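Local coordinates for protein glutaryl-CoA dehydrogenase (Mycobacterium smegmatis, PDB 3SF6) that is a flavoprotein of the acyl-CoA dehydrogenase family and carries a bound dihydroflavine-adenine dinucleotide, at residues Leu77-Cys86 with Lys132-Gly142. Numbering follows the deposited sequence. Where two conformers were deposited one is given.
Sequences LGMHLKGYGC and KDQWLPDMASG
The ring of Tyr84 receives Leu136 CD1 on one face, and at its edge, in plane, lie Asp133 OD1 and a water. The methyl makes a CH-pi contact, Leu136 CD1 standing 3.8 Å from the Tyr84 ring centroid and 14° off the normal, displaced toward the CD2-CE2 side. At the CE1 edge of the ring, Asp133 OD1 comes to 3.6 Å from Tyr84 CE1, its carboxylate turned 41° from the ring plane. The edge water lies 2.6 Å from Tyr84 OH and donates to Asp133 OD1, linking the phenol to the carboxylate, while Lys132 CD reaches 3.4 Å from Tyr84 OH. With CG beside the backbone N and anti to the carbonyl carbon (chi1 -49°), the ring lies against the Lys132-Leu136 turn of helix 129-140. This is a loop-on-helix contact within the N-terminal domain of the acyl-CoA dehydrogenase fold: Leu77-Cys86 lies in the loop between helices 64-73 and 91-104 and rests on helix 129-140. Tyr84 sits in the type I' turn from Gly83 to Cys86, and its carbonyl O takes a CA-H...O contact from Pro137 CA at 3.4 Å. Ala140 CB packs against that O and Cys86 SG. Past the helix, Gly142 closes a Schellman motif, and Leu77 CD1 touches Gly142 CA at 3.6 Å. A second water accepts from Leu77 N and lies 2.8 Å from Ala140 O, probably donating to it and so bridging the two backbones.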
loop_
_atom_site.group_PDB
_atom_site.type_symbol
_atom_site.label_atom_id
_atom_site.label_comp_id
_atom_site.label_asym_id
_atom_site.label_seq_id
_atom_site.Cartn_x
_atom_site.Cartn_y
_atom_site.Cartn_z
ATOM N N LEU A 77 14.389 24.489 -26.204
ATOM C CA LEU A 77 14.568 25.357 -25.027
ATOM C C LEU A 77 13.574 26.486 -25.089
ATOM O O LEU A 77 13.536 27.255 -26.041
ATOM C CB LEU A 77 16.004 25.891 -24.956
ATOM C CG LEU A 77 17.081 24.802 -24.853
ATOM C CD1 LEU A 77 18.450 25.454 -24.765
ATOM C CD2 LEU A 77 16.857 23.846 -23.646
ATOM N N GLY A 78 12.774 26.611 -24.049
ATOM C CA GLY A 78 11.727 27.618 -24.032
ATOM C C GLY A 78 10.523 27.209 -24.842
ATOM O O GLY A 78 9.784 28.060 -25.336
ATOM N N MET A 79 10.280 25.903 -24.942
ATOM C CA MET A 79 9.234 25.391 -25.835
ATOM C C MET A 79 7.850 25.998 -25.652
ATOM O O MET A 79 7.126 26.190 -26.649
ATOM C CB MET A 79 9.109 23.870 -25.699
ATOM C CG MET A 79 10.261 23.108 -26.298
ATOM S SD MET A 79 10.102 21.318 -26.168
ATOM C CE MET A 79 10.700 21.008 -24.492
ATOM N N HIS A 80 7.464 26.271 -24.393
ATOM C CA HIS A 80 6.139 26.731 -24.104
ATOM C C HIS A 80 6.061 28.256 -24.063
ATOM O O HIS A 80 4.973 28.808 -23.869
ATOM C CB HIS A 80 5.613 26.148 -22.779
ATOM C CG HIS A 80 4.163 26.419 -22.560
ATOM N ND1 HIS A 80 3.703 27.191 -21.508
ATOM C CD2 HIS A 80 3.070 26.090 -23.293
ATOM C CE1 HIS A 80 2.390 27.311 -21.600
ATOM N NE2 HIS A 80 1.978 26.649 -22.668
ATOM N N LEU A 81 7.175 28.943 -24.323
ATOM C CA LEU A 81 7.200 30.409 -24.307
ATOM C C LEU A 81 6.983 30.916 -25.708
ATOM O O LEU A 81 7.298 30.212 -26.677
ATOM C CB LEU A 81 8.547 30.930 -23.789
ATOM C CG LEU A 81 8.902 30.522 -22.372
ATOM C CD1 LEU A 81 10.330 30.979 -21.969
ATOM C CD2 LEU A 81 7.881 31.045 -21.347
ATOM N N LYS A 82 6.478 32.134 -25.795
ATOM C CA LYS A 82 6.224 32.794 -27.076
ATOM C C LYS A 82 7.267 33.878 -27.361
ATOM O O LYS A 82 7.655 34.648 -26.481
ATOM C CB LYS A 82 4.816 33.374 -27.085
ATOM C CG LYS A 82 3.751 32.267 -27.254
ATOM C CD LYS A 82 2.350 32.786 -27.338
ATOM C CE LYS A 82 1.359 31.659 -27.578
ATOM N NZ LYS A 82 1.475 30.570 -26.560
ATOM N N GLY A 83 7.723 33.928 -28.600
ATOM C CA GLY A 83 8.658 34.969 -29.012
ATOM C C GLY A 83 10.118 34.618 -28.730
ATOM O O GLY A 83 10.424 33.538 -28.215
ATOM N N TYR A 84 11.018 35.533 -29.124
ATOM C CA TYR A 84 12.467 35.399 -28.796
ATOM C C TYR A 84 13.129 34.122 -29.328
ATOM O O TYR A 84 14.092 33.621 -28.715
ATOM C CB TYR A 84 12.679 35.533 -27.278
ATOM C CG TYR A 84 11.990 36.735 -26.699
ATOM C CD1 TYR A 84 12.573 38.003 -26.750
ATOM C CD2 TYR A 84 10.712 36.626 -26.132
ATOM C CE1 TYR A 84 11.904 39.129 -26.235
ATOM C CE2 TYR A 84 10.058 37.725 -25.629
ATOM C CZ TYR A 84 10.629 38.975 -25.691
ATOM O OH TYR A 84 9.970 40.102 -25.198
ATOM N N GLY A 85 12.612 33.571 -30.427
ATOM C CA GLY A 85 13.133 32.332 -30.981
ATOM C C GLY A 85 12.558 31.062 -30.374
ATOM O O GLY A 85 12.962 29.953 -30.762
ATOM N N CYS A 86 11.611 31.197 -29.446
ATOM C CA CYS A 86 11.006 30.031 -28.770
ATOM C C CYS A 86 9.898 29.425 -29.621
ATOM O O CYS A 86 9.322 30.116 -30.461
ATOM C CB CYS A 86 10.416 30.439 -27.432
ATOM S SG CYS A 86 11.644 31.007 -26.248
ATOM N N LYS A 132 14.734 40.979 -21.370
ATOM C CA LYS A 132 14.203 40.028 -22.311
ATOM C C LYS A 132 15.000 40.032 -23.587
ATOM O O LYS A 132 15.332 38.993 -24.127
ATOM C CB LYS A 132 12.736 40.343 -22.603
ATOM C CG LYS A 132 11.849 40.104 -21.434
ATOM C CD LYS A 132 10.391 40.260 -21.835
ATOM C CE LYS A 132 9.545 40.827 -20.767
ATOM N NZ LYS A 132 8.265 41.439 -21.303
ATOM N N ASP A 133 15.283 41.230 -24.099
ATOM C CA ASP A 133 15.953 41.346 -25.377
ATOM C C ASP A 133 17.415 40.911 -25.252
ATOM O O ASP A 133 17.979 40.342 -26.189
ATOM C CB ASP A 133 15.860 42.794 -25.890
ATOM C CG ASP A 133 14.441 43.220 -26.259
ATOM O OD1 ASP A 133 13.593 42.344 -26.527
ATOM O OD2 ASP A 133 14.204 44.466 -26.354
ATOM N N GLN A 134 18.021 41.156 -24.098
ATOM C CA GLN A 134 19.427 40.801 -23.901
ATOM C C GLN A 134 19.620 39.286 -23.795
ATOM O O GLN A 134 20.554 38.745 -24.373
ATOM C CB GLN A 134 20.006 41.483 -22.684
ATOM C CG GLN A 134 21.423 41.006 -22.369
ATOM C CD GLN A 134 22.153 41.840 -21.329
ATOM O OE1 GLN A 134 21.615 42.816 -20.775
ATOM N NE2 GLN A 134 23.400 41.444 -21.044
ATOM N N TRP A 135 18.738 38.628 -23.046
ATOM C CA TRP A 135 18.945 37.253 -22.611
ATOM C C TRP A 135 18.135 36.225 -23.365
ATOM O O TRP A 135 18.653 35.145 -23.633
ATOM C CB TRP A 135 18.676 37.107 -21.100
ATOM C CG TRP A 135 19.789 37.727 -20.284
ATOM C CD1 TRP A 135 19.766 38.913 -19.628
ATOM C CD2 TRP A 135 21.107 37.193 -20.106
ATOM N NE1 TRP A 135 20.988 39.154 -19.039
ATOM C CE2 TRP A 135 21.824 38.105 -19.310
ATOM C CE3 TRP A 135 21.740 36.020 -20.526
ATOM C CZ2 TRP A 135 23.156 37.884 -18.929
ATOM C CZ3 TRP A 135 23.047 35.811 -20.170
ATOM C CH2 TRP A 135 23.754 36.754 -19.388
ATOM N N LEU A 136 16.871 36.492 -23.678
ATOM C CA LEU A 136 16.010 35.376 -24.112
ATOM C C LEU A 136 16.409 34.721 -25.441
ATOM O O LEU A 136 16.419 33.475 -25.524
ATOM C CB LEU A 136 14.511 35.735 -24.079
ATOM C CG LEU A 136 13.906 36.021 -22.716
ATOM C CD1 LEU A 136 12.424 36.441 -22.843
ATOM C CD2 LEU A 136 14.081 34.820 -21.774
ATOM N N PRO A 137 16.780 35.500 -26.475
ATOM C CA PRO A 137 17.112 34.762 -27.721
ATOM C C PRO A 137 18.342 33.864 -27.598
ATOM O O PRO A 137 18.345 32.748 -28.108
ATOM C CB PRO A 137 17.365 35.885 -28.737
ATOM C CG PRO A 137 16.493 37.050 -28.197
ATOM C CD PRO A 137 16.645 36.950 -26.701
ATOM N N ASP A 138 19.363 34.306 -26.870
ATOM C CA ASP A 138 20.529 33.454 -26.662
ATOM C C ASP A 138 20.280 32.265 -25.709
ATOM O O ASP A 138 20.967 31.237 -25.794
ATOM C CB ASP A 138 21.695 34.247 -26.107
ATOM C CG ASP A 138 22.391 35.122 -27.160
ATOM O OD1 ASP A 138 22.133 34.996 -28.383
ATOM O OD2 ASP A 138 23.225 35.929 -26.710
ATOM N N MET A 139 19.311 32.415 -24.819
ATOM C CA MET A 139 18.861 31.299 -23.992
ATOM C C MET A 139 18.055 30.282 -24.802
ATOM O O MET A 139 18.207 29.066 -24.654
ATOM C CB MET A 139 18.080 31.821 -22.774
ATOM C CG MET A 139 18.987 32.583 -21.803
ATOM S SD MET A 139 18.089 33.337 -20.460
ATOM C CE MET A 139 18.040 31.954 -19.256
ATOM N N ALA A 140 17.222 30.773 -25.704
ATOM C CA ALA A 140 16.435 29.868 -26.559
ATOM C C ALA A 140 17.339 29.070 -27.480
ATOM O O ALA A 140 17.075 27.914 -27.744
ATOM C CB ALA A 140 15.423 30.659 -27.381
ATOM N N SER A 141 18.459 29.645 -27.909
ATOM C CA SER A 141 19.383 28.914 -28.777
ATOM C C SER A 141 20.346 28.015 -28.011
ATOM O O SER A 141 21.100 27.277 -28.610
ATOM C CB SER A 141 20.208 29.885 -29.630
ATOM O OG SER A 141 21.130 30.606 -28.806
ATOM N N GLY A 142 20.376 28.146 -26.701
ATOM C CA GLY A 142 21.267 27.377 -25.880
ATOM C C GLY A 142 22.664 27.941 -25.752
ATOM O O GLY A 142 23.502 27.343 -25.057
HETATM O O HOH W 1 14.874 26.350 -28.483
HETATM O O HOH W 2 11.067 42.488 -25.488
#